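Local coordinates for protein putative isochorismatase (Streptomyces avermitilis, PDB 3KL2) that is of unknown function but, as a member of the isochorismatase family of cysteine hydrolases, probably acts as a hydrolase, at residues T168-Y173 / P203-P208; V151-L156 / R178-T183. All blocks are in the same frame, centred on the assembly; numbering follows the deposited sequence.

Contact 1: T168-Y173 / P203-P208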
ATOM      1  N   THR A 168       5.069  10.814  -6.716  1.00 18.24           N
ATOM      2  CA  THR A 168       5.348  10.865  -5.323  1.00 17.55           C
ATOM      3  C   THR A 168       4.493  11.888  -4.568  1.00 17.92           C
ATOM      4  O   THR A 168       4.117  11.659  -3.449  1.00 19.30           O
ATOM      5  CB  THR A 168       6.812  11.202  -5.148  1.00 17.65           C
ATOM      6  OG1 THR A 168       7.600  10.190  -5.798  1.00 15.37           O
ATOM      7  CG2 THR A 168       7.188  11.332  -3.619  1.00 16.30           C
ATOM      8  N   MET A 169       4.283  13.058  -5.137  1.00 18.47           N
ATOM      9  CA  MET A 169       3.351  14.068  -4.619  1.00 18.34           C
ATOM     10  C   MET A 169       1.922  13.509  -4.502  1.00 18.25           C
ATOM     11  O   MET A 169       1.247  13.652  -3.490  1.00 17.54           O
ATOM     12  CB  MET A 169       3.339  15.225  -5.600  1.00 18.76           C
ATOM     13  CG  MET A 169       2.484  16.482  -5.184  1.00 19.53           C
ATOM     14  SD  MET A 169       2.409  17.653  -6.552  1.00 14.71           S
ATOM     15  CE  MET A 169       1.688  16.676  -7.853  1.00 14.20           C
ATOM     16  N   ARG A 170       1.452  12.841  -5.549  1.00 18.41           N
ATOM     17  CA  ARG A 170       0.087  12.337  -5.513  1.00 17.81           C
ATOM     18  C   ARG A 170      -0.104  11.343  -4.360  1.00 17.33           C
ATOM     19  O   ARG A 170      -1.010  11.493  -3.510  1.00 15.90           O
ATOM     20  CB  ARG A 170      -0.309  11.773  -6.862  1.00 17.99           C
ATOM     21  CG  ARG A 170      -0.476  12.843  -7.909  1.00 18.33           C
ATOM     22  CD  ARG A 170      -0.575  12.267  -9.334  1.00 19.60           C
ATOM     23  NE  ARG A 170      -0.820  13.342 -10.307  1.00 19.45           N
ATOM     24  CZ  ARG A 170      -2.010  13.666 -10.805  1.00 22.40           C
ATOM     25  NH1 ARG A 170      -3.115  12.970 -10.492  1.00 21.13           N
ATOM     26  NH2 ARG A 170      -2.089  14.679 -11.666  1.00 23.99           N
ATOM     27  N   THR A 171       0.794  10.376  -4.288  1.00 17.13           N
ATOM     28  CA  THR A 171       0.717   9.349  -3.276  1.00 16.52           C
ATOM     29  C   THR A 171       0.976   9.972  -1.888  1.00 16.57           C
ATOM     30  O   THR A 171       0.295   9.650  -0.923  1.00 17.46           O
ATOM     31  CB  THR A 171       1.647   8.133  -3.638  1.00 16.70           C
ATOM     32  OG1 THR A 171       1.256   7.633  -4.916  1.00 14.76           O
ATOM     33  CG2 THR A 171       1.582   6.942  -2.615  1.00 13.14           C
ATOM     34  N   GLY A 172       1.931  10.862  -1.782  1.00 16.98           N
ATOM     35  CA  GLY A 172       2.164  11.584  -0.522  1.00 16.83           C
ATOM     36  C   GLY A 172       0.899  12.192   0.029  1.00 17.56           C
ATOM     37  O   GLY A 172       0.578  12.112   1.253  1.00 17.65           O
ATOM     38  N   TYR A 173       0.157  12.793  -0.895  1.00 17.17           N
ATOM     39  CA  TYR A 173      -1.086  13.438  -0.580  1.00 16.71           C
ATOM     40  C   TYR A 173      -2.104  12.451  -0.082  1.00 16.96           C
ATOM     41  O   TYR A 173      -2.808  12.715   0.886  1.00 16.77           O
ATOM     42  CB  TYR A 173      -1.627  14.124  -1.845  1.00 17.15           C
ATOM     43  CG  TYR A 173      -2.885  14.954  -1.627  1.00 15.50           C
ATOM     44  CD1 TYR A 173      -2.805  16.206  -1.042  1.00 10.62           C
ATOM     45  CD2 TYR A 173      -4.126  14.491  -2.012  1.00 10.79           C
ATOM     46  CE1 TYR A 173      -3.938  16.995  -0.854  1.00  9.69           C
ATOM     47  CE2 TYR A 173      -5.245  15.267  -1.827  1.00 12.98           C
ATOM     48  CZ  TYR A 173      -5.138  16.523  -1.225  1.00 11.74           C
ATOM     49  OH  TYR A 173      -6.253  17.290  -1.009  1.00 13.88           O
ATOM     50  N   PRO A 203      -0.848  22.224  -7.413  1.00 22.95           N
ATOM     51  CA  PRO A 203      -1.715  22.802  -6.355  1.00 23.46           C
ATOM     52  C   PRO A 203      -2.884  21.931  -5.859  1.00 23.49           C
ATOM     53  O   PRO A 203      -3.454  22.207  -4.799  1.00 22.59           O
ATOM     54  CB  PRO A 203      -2.271  24.096  -6.994  1.00 23.63           C
ATOM     55  CG  PRO A 203      -1.294  24.430  -8.114  1.00 22.88           C
ATOM     56  CD  PRO A 203      -0.815  23.087  -8.616  1.00 23.66           C
ATOM     57  N   MET A 204      -3.229  20.904  -6.632  1.00 23.80           N
ATOM     58  CA  MET A 204      -4.237  19.931  -6.238  1.00 23.60           C
ATOM     59  C   MET A 204      -3.685  18.956  -5.185  1.00 23.57           C
ATOM     60  O   MET A 204      -4.451  18.344  -4.460  1.00 24.30           O
ATOM     61  CB  MET A 204      -4.687  19.095  -7.448  1.00 24.04           C
ATOM     62  CG  MET A 204      -5.511  19.785  -8.591  1.00 24.92           C
ATOM     63  SD  MET A 204      -5.840  18.547  -9.915  1.00 25.02           S
ATOM     64  CE  MET A 204      -7.297  19.314 -10.638  1.00 34.88           C
ATOM     65  N   PHE A 205      -2.375  18.748  -5.150  1.00 23.08           N
ATOM     66  CA  PHE A 205      -1.801  17.692  -4.320  1.00 23.08           C
ATOM     67  C   PHE A 205      -0.746  18.213  -3.377  1.00 23.51           C
ATOM     68  O   PHE A 205      -0.180  17.432  -2.623  1.00 24.11           O
ATOM     69  CB  PHE A 205      -1.196  16.598  -5.200  1.00 22.96           C
ATOM     70  CG  PHE A 205      -2.207  15.883  -6.044  1.00 24.04           C
ATOM     71  CD1 PHE A 205      -3.047  14.934  -5.481  1.00 25.42           C
ATOM     72  CD2 PHE A 205      -2.363  16.184  -7.387  1.00 26.16           C
ATOM     73  CE1 PHE A 205      -4.027  14.262  -6.255  1.00 25.66           C
ATOM     74  CE2 PHE A 205      -3.316  15.496  -8.175  1.00 26.78           C
ATOM     75  CZ  PHE A 205      -4.150  14.537  -7.594  1.00 24.97           C
ATOM     76  N   SER A 206      -0.481  19.522  -3.407  1.00 23.08           N
ATOM     77  CA  SER A 206       0.635  20.072  -2.655  1.00 23.62           C
ATOM     78  C   SER A 206       0.499  21.564  -2.345  1.00 23.35           C
ATOM     79  O   SER A 206      -0.486  22.231  -2.714  1.00 23.22           O
ATOM     80  CB  SER A 206       1.990  19.759  -3.342  1.00 23.20           C
ATOM     81  OG  SER A 206       2.309  20.639  -4.409  1.00 24.44           O
ATOM     82  N   VAL A 207       1.479  22.051  -1.600  1.00 23.54           N
ATOM     83  CA  VAL A 207       1.641  23.477  -1.385  1.00 23.99           C
ATOM     84  C   VAL A 207       2.927  23.845  -2.118  1.00 24.79           C
ATOM     85  O   VAL A 207       4.012  23.600  -1.599  1.00 24.82           O
ATOM     86  CB  VAL A 207       1.750  23.819   0.107  1.00 24.06           C
ATOM     87  CG1 VAL A 207       1.814  25.363   0.313  1.00 24.03           C
ATOM     88  CG2 VAL A 207       0.573  23.244   0.870  1.00 22.33           C
ATOM     89  N   PRO A 208       2.816  24.374  -3.350  1.00 25.46           N
ATOM     90  CA  PRO A 208       4.037  24.708  -4.082  1.00 26.36           C
ATOM     91  C   PRO A 208       4.752  25.936  -3.492  1.00 27.24           C
ATOM     92  O   PRO A 208       4.101  26.952  -3.191  1.00 26.57           O
ATOM     93  CB  PRO A 208       3.542  24.998  -5.517  1.00 26.26           C
ATOM     94  CG  PRO A 208       2.148  24.537  -5.558  1.00 26.20           C
ATOM     95  CD  PRO A 208       1.617  24.650  -4.155  1.00 25.37           C
TER
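The ring of Phe-205 has Arg-170 over one face and Tyr-173 at its edge. Arg-170 CG stands 3.8 Å from the ring centroid and only 7° off the normal, a CH-pi contact. Further along the same side chain the guanidinium passes beyond the rim, and one of its faces receives Phe-205 CE2, 3.4 Å above the plane, the two planes 44° apart. At the edge, Phe-205 CD1 meets Tyr-173 CD2 at 3.7 Å; the two rings form an offset edge-to-face pair with planes at 89°, Phe-205 giving the edge and Tyr-173 the face. Over a face of the tyrosine also lie Phe-205 CA, in a second CH-pi contact, and the carbonyl oxygen of Met-204. With CG anti to the backbone N, Met-169 lays CG 3.7 Å from Phe-205 CB and SD beside Ser-206 OG; the bend at chi3 turns CE back toward Phe-205 CB. Helix 164-174 thus packs against the end of helix 191-205 and the turn into strand 207-209. The polar ends find their partners elsewhere: Arg-170 bonds to Glu-166 and to Asn-162 and Ser-167 of the second subunit, Tyr-173 OH to Tyr-94 O of that subunit, and Ser-206 OG to Phe-202 O. No hydrogen bond joins the two segments, which implies that apolar and aromatic packing holds them together, while the arginine and tyrosine offer Phe-205 a hydrocarbon or ring surface and the subunit interface their polar ends.

Contact 2: V151-L156 / R178-T183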
ATOM      1  N   VAL A 151       7.475  11.889  10.730  1.00 20.60           N
ATOM      2  CA  VAL A 151       7.405  12.962   9.752  1.00 21.13           C
ATOM      3  C   VAL A 151       6.004  13.072   9.156  1.00 21.25           C
ATOM      4  O   VAL A 151       5.450  12.121   8.676  1.00 22.61           O
ATOM      5  CB  VAL A 151       8.424  12.804   8.628  1.00 21.23           C
ATOM      6  CG1 VAL A 151       8.215  13.912   7.587  1.00 21.08           C
ATOM      7  CG2 VAL A 151       9.875  12.846   9.202  1.00 19.39           C
ATOM      8  N   ASP A 152       5.417  14.246   9.206  1.00 22.48           N
ATOM      9  CA  ASP A 152       4.158  14.452   8.523  1.00 23.11           C
ATOM     10  C   ASP A 152       4.231  15.634   7.532  1.00 22.76           C
ATOM     11  O   ASP A 152       3.203  16.155   7.129  1.00 23.30           O
ATOM     12  CB  ASP A 152       3.061  14.678   9.551  1.00 23.52           C
ATOM     13  CG  ASP A 152       3.259  15.955  10.315  1.00 24.58           C
ATOM     14  OD1 ASP A 152       3.815  16.901   9.742  1.00 29.51           O
ATOM     15  OD2 ASP A 152       2.869  16.022  11.485  1.00 29.40           O
ATOM     16  N   THR A 153       5.431  16.066   7.167  1.00 22.27           N
ATOM     17  CA  THR A 153       5.596  17.069   6.129  1.00 22.08           C
ATOM     18  C   THR A 153       6.806  16.736   5.282  1.00 21.72           C
ATOM     19  O   THR A 153       7.917  16.782   5.784  1.00 22.43           O
ATOM     20  CB  THR A 153       5.842  18.489   6.727  1.00 22.25           C
ATOM     21  OG1 THR A 153       4.714  18.887   7.498  1.00 22.87           O
ATOM     22  CG2 THR A 153       6.059  19.514   5.626  1.00 21.08           C
ATOM     23  N   ILE A 154       6.605  16.473   3.993  1.00 20.67           N
ATOM     24  CA  ILE A 154       7.728  16.173   3.098  1.00 19.69           C
ATOM     25  C   ILE A 154       7.890  17.312   2.076  1.00 19.23           C
ATOM     26  O   ILE A 154       6.910  17.761   1.465  1.00 18.34           O
ATOM     27  CB  ILE A 154       7.575  14.756   2.394  1.00 20.23           C
ATOM     28  CG1 ILE A 154       6.305  14.659   1.543  1.00 20.76           C
ATOM     29  CG2 ILE A 154       7.484  13.667   3.427  1.00 17.72           C
ATOM     30  CD1 ILE A 154       6.068  13.231   0.853  1.00 21.18           C
ATOM     31  N   VAL A 155       9.132  17.800   1.939  1.00 18.75           N
ATOM     32  CA  VAL A 155       9.504  18.818   0.965  1.00 18.54           C
ATOM     33  C   VAL A 155      10.179  18.132  -0.196  1.00 18.86           C
ATOM     34  O   VAL A 155      11.137  17.433  -0.001  1.00 18.77           O
ATOM     35  CB  VAL A 155      10.496  19.837   1.569  1.00 18.36           C
ATOM     36  CG1 VAL A 155      10.857  20.851   0.544  1.00 16.82           C
ATOM     37  CG2 VAL A 155       9.915  20.480   2.838  1.00 17.60           C
ATOM     38  N   LEU A 156       9.665  18.314  -1.406  1.00 20.11           N
ATOM     39  CA  LEU A 156      10.031  17.450  -2.558  1.00 20.18           C
ATOM     40  C   LEU A 156      10.758  18.229  -3.587  1.00 19.90           C
ATOM     41  O   LEU A 156      10.371  19.372  -3.900  1.00 18.83           O
ATOM     42  CB  LEU A 156       8.815  16.922  -3.276  1.00 20.39           C
ATOM     43  CG  LEU A 156       8.057  15.755  -2.712  1.00 23.93           C
ATOM     44  CD1 LEU A 156       7.012  15.382  -3.749  1.00 22.70           C
ATOM     45  CD2 LEU A 156       9.036  14.548  -2.428  1.00 25.77           C
ATOM     46  N   ARG A 178       1.557  16.432   4.564  1.00 21.28           N
ATOM     47  CA  ARG A 178       1.579  17.751   4.020  1.00 21.92           C
ATOM     48  C   ARG A 178       2.757  17.769   3.031  1.00 22.22           C
ATOM     49  O   ARG A 178       3.929  17.846   3.445  1.00 22.98           O
ATOM     50  CB  ARG A 178       1.814  18.787   5.118  1.00 22.38           C
ATOM     51  CG  ARG A 178       1.999  20.162   4.514  1.00 24.30           C
ATOM     52  CD  ARG A 178       2.005  21.247   5.522  1.00 28.10           C
ATOM     53  NE  ARG A 178       3.113  21.135   6.466  1.00 29.82           N
ATOM     54  CZ  ARG A 178       3.574  22.152   7.177  1.00 30.40           C
ATOM     55  NH1 ARG A 178       3.008  23.341   7.058  1.00 32.12           N
ATOM     56  NH2 ARG A 178       4.599  21.995   7.997  1.00 29.29           N
ATOM     57  N   VAL A 179       2.452  17.650   1.743  1.00 21.41           N
ATOM     58  CA  VAL A 179       3.481  17.729   0.700  1.00 20.90           C
ATOM     59  C   VAL A 179       3.793  19.178   0.291  1.00 20.66           C
ATOM     60  O   VAL A 179       2.905  19.946  -0.003  1.00 21.35           O
ATOM     61  CB  VAL A 179       3.032  16.960  -0.548  1.00 20.49           C
ATOM     62  CG1 VAL A 179       4.179  16.827  -1.514  1.00 18.03           C
ATOM     63  CG2 VAL A 179       2.462  15.574  -0.125  1.00 18.51           C
ATOM     64  N   ILE A 180       5.055  19.536   0.265  1.00 20.69           N
ATOM     65  CA  ILE A 180       5.495  20.820  -0.265  1.00 20.78           C
ATOM     66  C   ILE A 180       6.355  20.477  -1.482  1.00 21.28           C
ATOM     67  O   ILE A 180       7.270  19.660  -1.371  1.00 20.18           O
ATOM     68  CB  ILE A 180       6.345  21.570   0.758  1.00 20.68           C
ATOM     69  CG1 ILE A 180       5.486  22.057   1.914  1.00 21.33           C
ATOM     70  CG2 ILE A 180       7.055  22.760   0.132  1.00 20.66           C
ATOM     71  CD1 ILE A 180       6.325  22.440   3.112  1.00 21.18           C
ATOM     72  N   THR A 181       6.013  21.039  -2.643  1.00 22.22           N
ATOM     73  CA  THR A 181       6.828  20.881  -3.854  1.00 23.07           C
ATOM     74  C   THR A 181       7.645  22.130  -4.067  1.00 22.93           C
ATOM     75  O   THR A 181       7.121  23.223  -3.973  1.00 23.78           O
ATOM     76  CB  THR A 181       5.993  20.617  -5.125  1.00 22.81           C
ATOM     77  OG1 THR A 181       4.947  21.590  -5.231  1.00 24.59           O
ATOM     78  CG2 THR A 181       5.383  19.204  -5.073  1.00 23.68           C
ATOM     79  N   LEU A 182       8.927  21.931  -4.339  1.00 22.95           N
ATOM     80  CA  LEU A 182       9.872  22.971  -4.585  1.00 22.83           C
ATOM     81  C   LEU A 182       9.832  23.284  -6.077  1.00 23.37           C
ATOM     82  O   LEU A 182      10.482  22.581  -6.902  1.00 23.87           O
ATOM     83  CB  LEU A 182      11.275  22.536  -4.175  1.00 22.78           C
ATOM     84  CG  LEU A 182      11.594  22.423  -2.669  1.00 23.79           C
ATOM     85  CD1 LEU A 182      12.831  21.599  -2.446  1.00 23.04           C
ATOM     86  CD2 LEU A 182      11.776  23.801  -2.053  1.00 22.88           C
ATOM     87  N   THR A 183       9.077  24.333  -6.415  1.00 22.85           N
ATOM     88  CA  THR A 183       8.792  24.682  -7.818  1.00 23.02           C
ATOM     89  C   THR A 183      10.050  24.982  -8.620  1.00 22.82           C
ATOM     90  O   THR A 183      10.091  24.667  -9.802  1.00 23.39           O
ATOM     91  CB  THR A 183       7.820  25.885  -7.925  1.00 22.98           C
ATOM     92  OG1 THR A 183       8.381  27.031  -7.244  1.00 22.18           O
ATOM     93  CG2 THR A 183       6.450  25.516  -7.299  1.00 23.29           C
TER
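Thr-153 carries OG1 beside its backbone N (chi1 -62°), and Arg-178, extended as far as CD, bends at chi3 (63°) to bring its guanidinium back alongside that hydroxyl. The grip is side-on: NE and NH2 of Arg-178, at 2.9 and 3.1 Å, both donate to Thr-153 OG1, which lies in the guanidinium plane. The hydroxyl in turn donates to Asp-152 OD1, so one oxygen links a carboxylate and an arginine whose charged atoms do not touch. Were Thr-153 exchanged for alanine, this edge of the guanidinium would probably lose its acceptor and Asp-152 OD1 its donor. NH2 has a further partner in Glu-20 O. Between the backbones runs a parallel ladder; the two strands are those of a beta-alpha-beta crossover whose helix is 164-174, within the central sheet of the isochorismatase fold. Ile-180 is bonded twice to the same strand: its N donates to Ile-154 O at 2.8 Å, and its O accepts from Leu-156 N at 2.7 Å. Arg-178 O and Leu-156 O extend the pattern to Ile-154 N and Leu-182 N. On the face of Thr-153, Val-155 and Ile-180 lie side by side, and Val-155 CG1 packs 3.7 Å from Leu-182 CG. On the other face Leu-156 CD1 rests 3.9 Å from Val-179 CG1, beneath Met-169 of the crossover helix.

In the fold
Contacts 1 and 2 lie with centres about 8 Å apart and meet at strand 178-187. Strand 207-209 pairs with it there, Val-207 N lying 3.0 Å from Val-179 O in a probable hydrogen bond. Ser-206 OG and Thr-181 OG1, 2.9 Å apart, probably form another. Helix 164-174 follows strand 153-159 in the chain and leads into strand 178-187; its Met-169 serves both contacts, touching Thr-181 as well on the sheet side. Both contacts reach the second subunit, where Tyr-94, the residue that Tyr-173 of contact 1 meets, also bonds Val-179 N of contact 2 through its hydroxyl.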